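Local coordinates for protein B-agarase (Agarivorans gilvus, PDB 5Z6P) that probably hydrolyses the beta-glycosidic links of agarose as a glycoside hydrolase of family 50, at residues Asp306-Ala311 against Asn435-Glu440; Thr77-Glu82 against Ile188-His193; Thr313-Gly318 against Ala362-Leu367; Leu545-Tyr550 against Ala565-Leu570. All coordinates share one frame; numbering follows the deposited sequence.

How the contacts relate
The four contacts sample an agarase that joins a CBM-like beta domain to a glycosidase domain. Contact 2 pairs two strands of the former; its centre lies about 39 Å from that of contact 1, on the opposite side of the centre of the chain. Contacts 1 and 3 are neighbours in sequence: residues 313-318 follow almost directly on 306-311, and both segments of contact 3 fall between those of contact 1, yet their centres are about 23 Å apart. Contact 4 is the outlier, about 59 Å from contact 3 between centres. Segment 306-311 of contact 1 directly follows strand 299-305, probably a barrel strand; in glycosidase barrels such strand ends usually border the active site, though no site residue is identified here.

Contact 1. Residues Asp306-Ala311 against Asn435-Glu440; sequences DIIRLA and NWTAPE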
loop_
_atom_site.group_PDB
_atom_site.type_symbol
_atom_site.label_atom_id
_atom_site.label_comp_id
_atom_site.label_asym_id
_atom_site.label_seq_id
_atom_site.Cartn_x
_atom_site.Cartn_y
_atom_site.Cartn_z
ATOM N N ASP A 306 5.342 -9.296 -4.815
ATOM C CA ASP A 306 4.525 -9.825 -3.749
ATOM C C ASP A 306 3.291 -10.558 -4.290
ATOM O O ASP A 306 2.911 -10.379 -5.443
ATOM C CB ASP A 306 4.078 -8.701 -2.824
ATOM C CG ASP A 306 5.235 -8.004 -2.153
ATOM O OD1 ASP A 306 6.256 -8.655 -1.830
ATOM O OD2 ASP A 306 5.103 -6.784 -1.975
ATOM N N ILE A 307 2.675 -11.360 -3.428
ATOM C CA ILE A 307 1.422 -12.058 -3.713
ATOM C C ILE A 307 1.571 -12.989 -4.920
ATOM O O ILE A 307 0.990 -12.769 -5.964
ATOM C CB ILE A 307 0.269 -11.073 -3.955
ATOM C CG1 ILE A 307 0.264 -9.972 -2.890
ATOM C CG2 ILE A 307 -1.073 -11.819 -3.985
ATOM C CD1 ILE A 307 -0.273 -10.412 -1.532
ATOM N N ILE A 308 2.368 -14.036 -4.763
ATOM C CA ILE A 308 2.496 -15.040 -5.798
ATOM C C ILE A 308 1.641 -16.244 -5.388
ATOM O O ILE A 308 2.119 -17.259 -4.908
ATOM C CB ILE A 308 3.967 -15.394 -6.035
ATOM C CG1 ILE A 308 4.726 -14.089 -6.327
ATOM C CG2 ILE A 308 4.100 -16.363 -7.206
ATOM C CD1 ILE A 308 6.192 -14.197 -6.306
ATOM N N ARG A 309 0.345 -16.076 -5.606
ATOM C CA ARG A 309 -0.678 -16.987 -5.123
ATOM C C ARG A 309 -1.995 -16.542 -5.750
ATOM O O ARG A 309 -2.048 -15.467 -6.368
ATOM C CB ARG A 309 -0.757 -16.965 -3.596
ATOM C CG ARG A 309 -1.220 -15.632 -3.017
ATOM C CD ARG A 309 -1.229 -15.651 -1.486
ATOM N NE ARG A 309 -1.963 -14.525 -0.921
ATOM C CZ ARG A 309 -1.958 -14.209 0.372
ATOM N NH1 ARG A 309 -1.258 -14.947 1.228
ATOM N NH2 ARG A 309 -2.646 -13.166 0.810
ATOM N N LEU A 310 -3.047 -17.346 -5.588
ATOM C CA LEU A 310 -4.331 -17.047 -6.219
ATOM C C LEU A 310 -5.335 -16.390 -5.268
ATOM O O LEU A 310 -6.290 -15.763 -5.705
ATOM C CB LEU A 310 -4.957 -18.313 -6.791
ATOM C CG LEU A 310 -4.286 -18.984 -7.979
ATOM C CD1 LEU A 310 -5.278 -19.897 -8.665
ATOM C CD2 LEU A 310 -3.699 -17.972 -8.949
ATOM N N ALA A 311 -5.086 -16.522 -3.970
ATOM C CA ALA A 311 -6.069 -16.178 -2.947
ATOM C C ALA A 311 -6.568 -14.738 -2.998
ATOM O O ALA A 311 -7.641 -14.442 -2.489
ATOM C CB ALA A 311 -5.489 -16.468 -1.571
ATOM N N ASN A 435 6.969 -11.356 -0.770
ATOM C CA ASN A 435 6.146 -11.773 0.353
ATOM C C ASN A 435 4.831 -12.355 -0.103
ATOM O O ASN A 435 4.323 -11.991 -1.159
ATOM C CB ASN A 435 5.880 -10.628 1.308
ATOM C CG ASN A 435 5.565 -11.124 2.699
ATOM O OD1 ASN A 435 5.955 -12.232 3.060
ATOM N ND2 ASN A 435 4.860 -10.326 3.475
ATOM N N TRP A 436 4.291 -13.257 0.712
ATOM C CA TRP A 436 3.048 -13.944 0.419
ATOM C C TRP A 436 3.167 -14.745 -0.875
ATOM O O TRP A 436 2.298 -14.680 -1.750
ATOM C CB TRP A 436 1.892 -12.932 0.361
ATOM C CG TRP A 436 1.706 -12.186 1.688
ATOM C CD1 TRP A 436 1.393 -12.740 2.900
ATOM C CD2 TRP A 436 1.837 -10.780 1.917
ATOM N NE1 TRP A 436 1.314 -11.762 3.870
ATOM C CE2 TRP A 436 1.583 -10.547 3.292
ATOM C CE3 TRP A 436 2.139 -9.681 1.094
ATOM C CZ2 TRP A 436 1.617 -9.266 3.862
ATOM C CZ3 TRP A 436 2.172 -8.409 1.659
ATOM C CH2 TRP A 436 1.916 -8.211 3.032
ATOM N N THR A 437 4.279 -15.465 -0.994
ATOM C CA THR A 437 4.454 -16.480 -2.014
ATOM C C THR A 437 3.836 -17.788 -1.504
ATOM O O THR A 437 4.089 -18.175 -0.364
ATOM C CB THR A 437 5.943 -16.682 -2.355
ATOM O OG1 THR A 437 6.445 -15.539 -3.058
ATOM C CG2 THR A 437 6.132 -17.910 -3.219
ATOM N N ALA A 438 3.020 -18.449 -2.325
ATOM C CA ALA A 438 2.414 -19.731 -1.937
ATOM C C ALA A 438 3.489 -20.740 -1.573
ATOM O O ALA A 438 4.479 -20.855 -2.267
ATOM C CB ALA A 438 1.537 -20.281 -3.044
ATOM N N PRO A 439 3.283 -21.472 -0.472
ATOM C CA PRO A 439 4.268 -22.417 0.052
ATOM C C PRO A 439 4.561 -23.537 -0.938
ATOM O O PRO A 439 5.565 -24.219 -0.789
ATOM C CB PRO A 439 3.597 -22.968 1.316
ATOM C CG PRO A 439 2.539 -22.003 1.646
ATOM C CD PRO A 439 2.058 -21.466 0.343
ATOM N N GLU A 440 3.684 -23.723 -1.922
ATOM C CA GLU A 440 3.962 -24.638 -3.010
ATOM C C GLU A 440 5.221 -24.253 -3.792
ATOM O O GLU A 440 5.798 -25.092 -4.470
ATOM C CB GLU A 440 2.776 -24.715 -3.967
ATOM C CG GLU A 440 1.615 -25.572 -3.477
ATOM C CD GLU A 440 0.627 -24.804 -2.618
ATOM O OE1 GLU A 440 0.847 -23.611 -2.350
ATOM O OE2 GLU A 440 -0.370 -25.407 -2.203
#
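Asp306 meets Asn435 through its carboxylate: OD1 accepts from the backbone N of Asn435 at 3.0 Å, on its anti side and 23° out of the carboxylate plane. CG sits beside the backbone N of Asp306 (chi1 -62°), anti to the carbonyl carbon, and from there OD1 reaches the amide of Asn435. From here the two loops run side by side in nearly the same direction and trade main-chain groups. The N of Ile307 gives its hydrogen to Asn435 O at 2.9 Å. Ile308 N reaches Trp436 O at 3.1 Å, but this bond is bent and weak. The last exchange is much straighter, with Ala438 N 3.0 Å from Ile308 O. Four backbone N-H groups thus find acceptors across a largely buried seam, and Ile308 and Thr437 form a single bridge.

Two polar side-chain ends, those of Thr437 and Arg309, find partners close by. Thr437 OG1 bonds to Gly434 O while lying 3.5 Å from Ile308 CD1. Arg309, extended from CG, sends NH2 to Asn312 OD1 and has Trp436 CB over one guanidinium face. Ile307 CD1 rests obliquely on Trp436 CE3 at 3.6 Å, while the amide nitrogen ND2 of Asn435 sits over the centre of the indole.

Around the seam, the backbone of Asp306 bonds to Tyr714 at the end of strand 709-714; Ile308 leans on helix 413-428, and Asn435 and Trp436 touch Asn452 of strand 449-453.

Contact 2. Residues Thr77-Glu82 against Ile188-His193; sequences TSVFIE and IELSIH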
loop_
_atom_site.group_PDB
_atom_site.type_symbol
_atom_site.label_atom_id
_atom_site.label_comp_id
_atom_site.label_asym_id
_atom_site.label_seq_id
_atom_site.Cartn_x
_atom_site.Cartn_y
_atom_site.Cartn_z
ATOM N N THR A 77 4.707 19.662 -1.301
ATOM C CA THR A 77 4.407 20.923 -1.972
ATOM C C THR A 77 2.908 21.092 -2.063
ATOM O O THR A 77 2.188 20.126 -2.294
ATOM C CB THR A 77 5.023 21.006 -3.381
ATOM O OG1 THR A 77 4.304 20.168 -4.298
ATOM C CG2 THR A 77 6.454 20.593 -3.346
ATOM N N SER A 78 2.444 22.321 -1.869
ATOM C CA SER A 78 1.015 22.607 -1.802
ATOM C C SER A 78 0.633 23.952 -2.386
ATOM O O SER A 78 1.341 24.944 -2.250
ATOM C CB SER A 78 0.514 22.565 -0.352
ATOM O OG SER A 78 0.996 21.438 0.337
ATOM N N VAL A 79 -0.504 23.950 -3.053
ATOM C CA VAL A 79 -1.290 25.135 -3.305
ATOM C C VAL A 79 -2.440 25.141 -2.282
ATOM O O VAL A 79 -3.141 24.141 -2.159
ATOM C CB VAL A 79 -1.868 25.142 -4.719
ATOM C CG1 VAL A 79 -2.718 26.388 -4.928
ATOM C CG2 VAL A 79 -0.757 24.990 -5.769
ATOM N N PHE A 80 -2.606 26.248 -1.554
ATOM C CA PHE A 80 -3.665 26.408 -0.562
ATOM C C PHE A 80 -4.673 27.446 -1.023
ATOM O O PHE A 80 -4.306 28.544 -1.446
ATOM C CB PHE A 80 -3.116 26.834 0.810
ATOM C CG PHE A 80 -2.264 25.805 1.482
ATOM C CD1 PHE A 80 -2.815 24.639 1.974
ATOM C CD2 PHE A 80 -0.911 26.025 1.666
ATOM C CE1 PHE A 80 -2.029 23.699 2.597
ATOM C CE2 PHE A 80 -0.123 25.089 2.295
ATOM C CZ PHE A 80 -0.676 23.928 2.761
ATOM N N ILE A 81 -5.945 27.095 -0.918
ATOM C CA ILE A 81 -7.042 27.969 -1.305
ATOM C C ILE A 81 -7.964 28.120 -0.111
ATOM O O ILE A 81 -8.678 27.190 0.230
ATOM C CB ILE A 81 -7.823 27.395 -2.508
ATOM C CG1 ILE A 81 -6.853 26.964 -3.615
ATOM C CG2 ILE A 81 -8.874 28.380 -3.014
ATOM C CD1 ILE A 81 -7.526 26.333 -4.813
ATOM N N GLU A 82 -7.931 29.276 0.537
ATOM C CA GLU A 82 -8.706 29.496 1.754
ATOM C C GLU A 82 -9.551 30.738 1.650
ATOM O O GLU A 82 -9.012 31.828 1.546
ATOM C CB GLU A 82 -7.793 29.638 2.972
ATOM C CG GLU A 82 -7.035 28.403 3.358
ATOM C CD GLU A 82 -6.257 28.592 4.646
ATOM O OE1 GLU A 82 -6.891 28.781 5.705
ATOM O OE2 GLU A 82 -5.007 28.553 4.591
ATOM N N ILE A 188 -9.064 24.337 0.729
ATOM C CA ILE A 188 -8.737 23.318 -0.245
ATOM C C ILE A 188 -7.225 23.276 -0.442
ATOM O O ILE A 188 -6.587 24.314 -0.578
ATOM C CB ILE A 188 -9.444 23.572 -1.579
ATOM C CG1 ILE A 188 -10.959 23.444 -1.388
ATOM C CG2 ILE A 188 -8.959 22.593 -2.624
ATOM C CD1 ILE A 188 -11.780 23.906 -2.558
ATOM N N GLU A 189 -6.649 22.079 -0.430
ATOM C CA GLU A 189 -5.223 21.930 -0.673
ATOM C C GLU A 189 -4.925 21.089 -1.901
ATOM O O GLU A 189 -5.352 19.934 -2.007
ATOM C CB GLU A 189 -4.529 21.313 0.536
ATOM C CG GLU A 189 -3.059 21.002 0.282
ATOM C CD GLU A 189 -2.460 20.118 1.344
ATOM O OE1 GLU A 189 -3.236 19.477 2.077
ATOM O OE2 GLU A 189 -1.220 20.070 1.453
ATOM N N LEU A 190 -4.200 21.692 -2.835
ATOM C CA LEU A 190 -3.657 20.993 -3.996
ATOM C C LEU A 190 -2.227 20.542 -3.673
ATOM O O LEU A 190 -1.319 21.352 -3.619
ATOM C CB LEU A 190 -3.670 21.884 -5.238
ATOM C CG LEU A 190 -4.875 22.801 -5.505
ATOM C CD1 LEU A 190 -4.744 23.510 -6.836
ATOM C CD2 LEU A 190 -6.212 22.082 -5.434
ATOM N N SER A 191 -2.045 19.246 -3.465
ATOM C CA SER A 191 -0.803 18.704 -2.933
ATOM C C SER A 191 -0.090 17.845 -3.964
ATOM O O SER A 191 -0.694 16.994 -4.631
ATOM C CB SER A 191 -1.086 17.881 -1.656
ATOM O OG SER A 191 -0.019 16.999 -1.339
ATOM N N ILE A 192 1.198 18.103 -4.109
ATOM C CA ILE A 192 2.072 17.278 -4.909
ATOM C C ILE A 192 3.186 16.848 -3.975
ATOM O O ILE A 192 3.945 17.690 -3.476
ATOM C CB ILE A 192 2.607 18.040 -6.143
ATOM C CG1 ILE A 192 1.462 18.351 -7.103
ATOM C CG2 ILE A 192 3.679 17.247 -6.857
ATOM C CD1 ILE A 192 1.825 19.378 -8.151
ATOM N N HIS A 193 3.261 15.554 -3.690
ATOM C CA HIS A 193 4.220 15.092 -2.700
ATOM C C HIS A 193 4.775 13.719 -3.020
ATOM O O HIS A 193 4.241 13.002 -3.855
ATOM C CB HIS A 193 3.588 15.098 -1.301
ATOM C CG HIS A 193 2.685 13.936 -1.034
ATOM N ND1 HIS A 193 1.356 13.932 -1.395
ATOM C CD2 HIS A 193 2.920 12.743 -0.440
ATOM C CE1 HIS A 193 0.810 12.783 -1.034
ATOM N NE2 HIS A 193 1.737 12.045 -0.447
HETATM O O HOH W 1 1.973 18.344 -0.213
#
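Residues 77-81 and 188-193 run antiparallel, 169° apart in direction and 4.5 Å between axes at closest approach, with Thr77-Ile192, Val79-Leu190 and Ile81-Ile188 as hydrogen-bonded pairs and Ser78-Ser191 and Phe80-Glu189 as non-hydrogen-bonded ones. At Thr77 a side chain joins the backbone pairing. Its OG1, placed between the backbone N and the carbonyl carbon (chi1 74°), donates to Ile192 O at 2.6 Å in the carbonyl plane, on a lone pair. The backbone N of Thr77 also donates to Ile192 O, so two bonds from one residue grip this carbonyl. On the same face Val79 CB lies 3.8 Å from Leu190 CB, the two side chains crossing at a slant, and Ile81 and Ile188 continue the apolar row.

This pairing belongs to the beta-rich CBM-like domain, probably a beta sandwich as in its relatives. The face with Val79 and Leu190 is buried: Leu190 and Ile192 pack on strand 199-210, consistent with an opposing layer, and Val79 also touches Phe51 and Phe53 of the adjacent strand 51-54.

The other face carries Ser78, Phe80, Glu189 and Ser191, with Ser78 CB over one face of the Phe80 ring. Glu189, extended from CA outward, lays its chain alongside that ring, with Glu189 CG 3.7 Å from Phe80 CE1 and the carboxylate turned only 25° from the ring plane. Its OE2 takes a hydrogen bond from Ser78 OG at 2.8 Å on the anti lone pair, while OE1 is held by Asn114 ND2. Further along, a water donates to Thr77 O at 2.7 Å and also bonds to Ser191 OG.

Contact 3. Residues Thr313-Gly318 against Ala362-Leu367; sequences TSTITG and AMYQWL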
loop_
_atom_site.group_PDB
_atom_site.type_symbol
_atom_site.label_atom_id
_atom_site.label_comp_id
_atom_site.label_asym_id
_atom_site.label_seq_id
_atom_site.Cartn_x
_atom_site.Cartn_y
_atom_site.Cartn_z
ATOM N N THR A 313 -7.101 -13.011 -5.862
ATOM C CA THR A 313 -7.691 -12.762 -7.184
ATOM C C THR A 313 -9.243 -12.871 -7.245
ATOM O O THR A 313 -9.865 -12.533 -8.243
ATOM C CB THR A 313 -7.086 -13.735 -8.237
ATOM O OG1 THR A 313 -7.429 -15.094 -7.922
ATOM C CG2 THR A 313 -5.568 -13.614 -8.252
ATOM N N SER A 314 -9.874 -13.320 -6.176
ATOM C CA SER A 314 -11.319 -13.491 -6.215
ATOM C C SER A 314 -12.057 -12.158 -6.090
ATOM O O SER A 314 -11.564 -11.212 -5.494
ATOM C CB SER A 314 -11.770 -14.456 -5.125
ATOM O OG SER A 314 -11.908 -13.792 -3.889
ATOM N N THR A 315 -13.234 -12.100 -6.697
ATOM C CA THR A 315 -14.077 -10.920 -6.702
ATOM C C THR A 315 -15.546 -11.320 -6.418
ATOM O O THR A 315 -15.967 -12.435 -6.725
ATOM C CB THR A 315 -13.945 -10.177 -8.059
ATOM O OG1 THR A 315 -14.561 -8.893 -7.982
ATOM C CG2 THR A 315 -14.576 -10.993 -9.202
ATOM N N ILE A 316 -16.320 -10.418 -5.832
ATOM C CA ILE A 316 -17.708 -10.703 -5.486
ATOM C C ILE A 316 -18.595 -10.754 -6.742
ATOM O O ILE A 316 -18.570 -9.835 -7.562
ATOM C CB ILE A 316 -18.256 -9.654 -4.499
ATOM C CG1 ILE A 316 -17.597 -9.826 -3.126
ATOM C CG2 ILE A 316 -19.772 -9.741 -4.386
ATOM C CD1 ILE A 316 -18.024 -11.081 -2.378
ATOM N N THR A 317 -19.370 -11.823 -6.901
ATOM C CA THR A 317 -20.242 -11.930 -8.079
ATOM C C THR A 317 -21.562 -11.205 -7.911
ATOM O O THR A 317 -22.248 -10.928 -8.885
ATOM C CB THR A 317 -20.570 -13.396 -8.445
ATOM O OG1 THR A 317 -21.273 -14.018 -7.364
ATOM C CG2 THR A 317 -19.313 -14.177 -8.770
ATOM N N GLY A 318 -21.926 -10.902 -6.682
ATOM C CA GLY A 318 -23.251 -10.378 -6.405
ATOM C C GLY A 318 -24.192 -11.463 -5.886
ATOM O O GLY A 318 -25.067 -11.186 -5.072
ATOM N N ALA A 362 -25.067 -7.819 -12.529
ATOM C CA ALA A 362 -25.320 -7.352 -13.893
ATOM C C ALA A 362 -24.066 -6.757 -14.562
ATOM O O ALA A 362 -24.061 -6.497 -15.766
ATOM C CB ALA A 362 -26.439 -6.344 -13.898
ATOM N N MET A 363 -22.995 -6.554 -13.797
ATOM C CA MET A 363 -21.754 -6.064 -14.411
ATOM C C MET A 363 -21.082 -7.145 -15.249
ATOM O O MET A 363 -20.330 -6.845 -16.177
ATOM C CB MET A 363 -20.770 -5.559 -13.350
ATOM C CG MET A 363 -21.139 -4.253 -12.675
ATOM S SD MET A 363 -19.955 -3.810 -11.367
ATOM C CE MET A 363 -18.539 -3.329 -12.337
ATOM N N TYR A 364 -21.337 -8.404 -14.910
ATOM C CA TYR A 364 -20.657 -9.503 -15.582
ATOM C C TYR A 364 -21.407 -9.982 -16.821
ATOM O O TYR A 364 -22.565 -10.394 -16.748
ATOM C CB TYR A 364 -20.432 -10.671 -14.612
ATOM C CG TYR A 364 -19.677 -10.267 -13.367
ATOM C CD1 TYR A 364 -18.298 -10.092 -13.392
ATOM C CD2 TYR A 364 -20.345 -10.035 -12.169
ATOM C CE1 TYR A 364 -17.603 -9.714 -12.258
ATOM C CE2 TYR A 364 -19.656 -9.640 -11.025
ATOM C CZ TYR A 364 -18.287 -9.482 -11.080
ATOM O OH TYR A 364 -17.599 -9.105 -9.950
ATOM N N GLN A 365 -20.733 -9.908 -17.960
ATOM C CA GLN A 365 -21.243 -10.472 -19.199
ATOM C C GLN A 365 -21.264 -11.997 -19.143
ATOM O O GLN A 365 -22.131 -12.627 -19.731
ATOM C CB GLN A 365 -20.399 -10.020 -20.390
ATOM C CG GLN A 365 -20.547 -8.573 -20.780
ATOM C CD GLN A 365 -19.710 -8.220 -22.003
ATOM O OE1 GLN A 365 -18.700 -8.860 -22.293
ATOM N NE2 GLN A 365 -20.124 -7.195 -22.718
ATOM N N TRP A 366 -20.292 -12.586 -18.453
ATOM C CA TRP A 366 -20.233 -14.035 -18.313
ATOM C C TRP A 366 -19.806 -14.501 -16.926
ATOM O O TRP A 366 -18.815 -14.034 -16.367
ATOM C CB TRP A 366 -19.286 -14.630 -19.344
ATOM C CG TRP A 366 -19.115 -16.111 -19.225
ATOM C CD1 TRP A 366 -19.896 -17.073 -19.801
ATOM C CD2 TRP A 366 -18.089 -16.808 -18.505
ATOM N NE1 TRP A 366 -19.425 -18.319 -19.475
ATOM C CE2 TRP A 366 -18.318 -18.186 -18.679
ATOM C CE3 TRP A 366 -17.005 -16.402 -17.716
ATOM C CZ2 TRP A 366 -17.502 -19.158 -18.102
ATOM C CZ3 TRP A 366 -16.201 -17.364 -17.152
ATOM C CH2 TRP A 366 -16.456 -18.729 -17.347
ATOM N N LEU A 367 -20.596 -15.414 -16.377
ATOM C CA LEU A 367 -20.200 -16.228 -15.245
ATOM C C LEU A 367 -20.588 -17.656 -15.615
ATOM O O LEU A 367 -21.606 -17.863 -16.264
ATOM C CB LEU A 367 -20.868 -15.752 -13.955
ATOM C CG LEU A 367 -20.235 -14.469 -13.401
ATOM C CD1 LEU A 367 -21.067 -13.883 -12.295
ATOM C CD2 LEU A 367 -18.833 -14.754 -12.924
#
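Tyr364 reaches Ile316 with the single hydrogen bond of the contact: OH donates to the backbone O of Ile316 at 2.7 Å. It arrives from above the carbonyl plane, with a C=O...donor angle of 144°, and the carbonyl oxygen lies near the plane of the phenol ring, at its edge. Both ends of the bond have second partners, since Arg360 NH1 also donates to Ile316 O and the phenol oxygen is hydrogen-bonded to Thr723 OG1.

The remaining approaches carry no hydrogen bond between the two segments. Thr315 faces the phenol end from the opposite direction, its CG2 3.6 Å from Tyr364 OH, while its OG1 turns to Thr723 and Gly724. The carbonyl O of Thr317 approaches CE2 of the Tyr364 ring obliquely, at 3.6 Å. In van der Waals contact, CD1 of Leu367 nestles against both CB and CG2 of Thr317 at 3.9 Å. Thr317 OG1 lies between the backbone N and the carbonyl carbon (chi1 62°), which puts CG2 anti to that carbon, facing Leu367; OG1 bonds to Glu393 on strand 388-395.

Chemically, a phenol from the loop and the guanidinium of Arg360 on helix 353-361 both donate to Ile316 O, which probably polarises that C=O. The shared acceptor ties strand 315-325, near Ile316, to the loop after helix 353-361.

Contact 4. Residues Leu545-Tyr550 against Ala565-Leu570; sequences LLKTKY and ASWADL
Helix-helix packing in an outlying helical part of the beta-galactosidase-like region, some 40 Å from the centre of the chain, sets Trp567 of helix 567-572 against Lys547 of helix 537-550. The core of it is a CH-pi contact: Lys547 CG stands over the five-membered ring of Trp567, 3.8 Å from its centroid and 14° off the normal. With CG anti to the backbone N (chi1 -169°), the aliphatic chain of Lys547 runs on across the indole, CD reaching 3.8 Å from Trp567 CD1, and CA lies over the benzene end of the same face. Tyr550 meets that ring differently, its CB in plane at the edge, 4.0 Å from Trp567 CH2. Beyond, Tyr550 OH turns to Asp586 and Ser559, and Trp567 NE1 bonds to Thr551 O, which further fixes the indole. Deeper in, Leu546 and Leu570 cross at about a right angle, CD1 to CD2 at 3.9 Å. Ser566, just before helix 567-572, is its N-cap, where OG accepts from Asp569 N at 3.1 Å; in turn Asp569 OD2 accepts from Ala565 N on its anti lone pair, in an almost straight bond.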
loop_
_atom_site.group_PDB
_atom_site.type_symbol
_atom_site.label_atom_id
_atom_site.label_comp_id
_atom_site.label_asym_id
_atom_site.label_seq_id
_atom_site.Cartn_x
_atom_site.Cartn_y
_atom_site.Cartn_z
ATOM N N LEU A 545 8.433 1.230 34.662
ATOM C CA LEU A 545 9.321 2.118 33.932
ATOM C C LEU A 545 9.302 3.537 34.532
ATOM O O LEU A 545 10.345 4.123 34.775
ATOM C CB LEU A 545 8.946 2.143 32.441
ATOM C CG LEU A 545 9.906 2.847 31.481
ATOM C CD1 LEU A 545 9.628 2.454 30.045
ATOM C CD2 LEU A 545 9.902 4.392 31.596
ATOM N N LEU A 546 8.117 4.093 34.738
ATOM C CA LEU A 546 7.994 5.421 35.305
ATOM C C LEU A 546 8.503 5.459 36.756
ATOM O O LEU A 546 9.106 6.435 37.177
ATOM C CB LEU A 546 6.539 5.898 35.230
ATOM C CG LEU A 546 6.091 6.093 33.771
ATOM C CD1 LEU A 546 4.573 6.137 33.606
ATOM C CD2 LEU A 546 6.761 7.317 33.158
ATOM N N LYS A 547 8.256 4.387 37.502
ATOM C CA LYS A 547 8.694 4.303 38.893
ATOM C C LYS A 547 10.230 4.272 38.951
ATOM O O LYS A 547 10.838 4.851 39.828
ATOM C CB LYS A 547 8.085 3.073 39.556
ATOM C CG LYS A 547 8.238 2.980 41.040
ATOM C CD LYS A 547 7.304 1.903 41.564
ATOM C CE LYS A 547 8.061 0.775 42.219
ATOM N NZ LYS A 547 8.522 1.114 43.592
ATOM N N THR A 548 10.852 3.615 37.986
ATOM C CA THR A 548 12.307 3.580 37.915
ATOM C C THR A 548 12.878 4.960 37.562
ATOM O O THR A 548 13.889 5.386 38.114
ATOM C CB THR A 548 12.765 2.528 36.888
ATOM O OG1 THR A 548 12.449 1.227 37.390
ATOM C CG2 THR A 548 14.264 2.633 36.617
ATOM N N LYS A 549 12.215 5.663 36.650
ATOM C CA LYS A 549 12.627 7.012 36.310
ATOM C C LYS A 549 12.379 8.041 37.431
ATOM O O LYS A 549 13.253 8.844 37.722
ATOM C CB LYS A 549 11.925 7.491 35.048
ATOM C CG LYS A 549 12.213 8.938 34.745
ATOM C CD LYS A 549 11.602 9.367 33.441
ATOM C CE LYS A 549 12.147 10.696 33.000
ATOM N NZ LYS A 549 11.466 11.115 31.773
ATOM N N TYR A 550 11.195 8.026 38.046
ATOM C CA TYR A 550 10.815 9.094 38.977
ATOM C C TYR A 550 10.971 8.725 40.459
ATOM O O TYR A 550 11.036 9.612 41.302
ATOM C CB TYR A 550 9.371 9.549 38.710
ATOM C CG TYR A 550 9.223 10.304 37.404
ATOM C CD1 TYR A 550 9.680 11.605 37.283
ATOM C CD2 TYR A 550 8.651 9.707 36.297
ATOM C CE1 TYR A 550 9.570 12.292 36.103
ATOM C CE2 TYR A 550 8.526 10.391 35.092
ATOM C CZ TYR A 550 8.992 11.690 35.005
ATOM O OH TYR A 550 8.881 12.400 33.840
ATOM N N ALA A 565 -2.055 10.069 43.819
ATOM C CA ALA A 565 -1.805 9.742 45.224
ATOM C C ALA A 565 -0.663 8.740 45.446
ATOM O O ALA A 565 -0.029 8.748 46.489
ATOM C CB ALA A 565 -3.085 9.207 45.868
ATOM N N SER A 566 -0.410 7.877 44.471
ATOM C CA SER A 566 0.522 6.770 44.658
ATOM C C SER A 566 0.790 6.091 43.339
ATOM O O SER A 566 0.135 6.379 42.341
ATOM C CB SER A 566 -0.043 5.735 45.638
ATOM O OG SER A 566 -1.223 5.139 45.099
ATOM N N TRP A 567 1.727 5.158 43.346
ATOM C CA TRP A 567 2.007 4.389 42.149
ATOM C C TRP A 567 0.792 3.527 41.814
ATOM O O TRP A 567 0.478 3.322 40.661
ATOM C CB TRP A 567 3.278 3.559 42.333
ATOM C CG TRP A 567 4.502 4.441 42.333
ATOM C CD1 TRP A 567 5.351 4.654 43.368
ATOM C CD2 TRP A 567 4.975 5.257 41.247
ATOM N NE1 TRP A 567 6.335 5.537 43.001
ATOM C CE2 TRP A 567 6.129 5.927 41.700
ATOM C CE3 TRP A 567 4.549 5.468 39.931
ATOM C CZ2 TRP A 567 6.865 6.804 40.891
ATOM C CZ3 TRP A 567 5.280 6.347 39.116
ATOM C CH2 TRP A 567 6.424 7.001 39.604
ATOM N N ALA A 568 0.108 3.058 42.849
ATOM C CA ALA A 568 -1.110 2.277 42.699
ATOM C C ALA A 568 -2.179 3.112 41.987
ATOM O O ALA A 568 -2.931 2.592 41.181
ATOM C CB ALA A 568 -1.614 1.780 44.071
ATOM N N ASP A 569 -2.200 4.414 42.259
ATOM C CA ASP A 569 -3.148 5.328 41.630
ATOM C C ASP A 569 -2.852 5.475 40.137
ATOM O O ASP A 569 -3.765 5.526 39.307
ATOM C CB ASP A 569 -3.120 6.695 42.329
ATOM C CG ASP A 569 -4.391 7.515 42.087
ATOM O OD1 ASP A 569 -5.362 6.962 41.548
ATOM O OD2 ASP A 569 -4.423 8.712 42.449
ATOM N N LEU A 570 -1.572 5.531 39.796
ATOM C CA LEU A 570 -1.159 5.513 38.398
ATOM C C LEU A 570 -1.593 4.227 37.736
ATOM O O LEU A 570 -2.159 4.230 36.660
ATOM C CB LEU A 570 0.352 5.638 38.273
ATOM C CG LEU A 570 0.891 5.564 36.844
ATOM C CD1 LEU A 570 0.295 6.645 36.007
ATOM C CD2 LEU A 570 2.410 5.677 36.841
#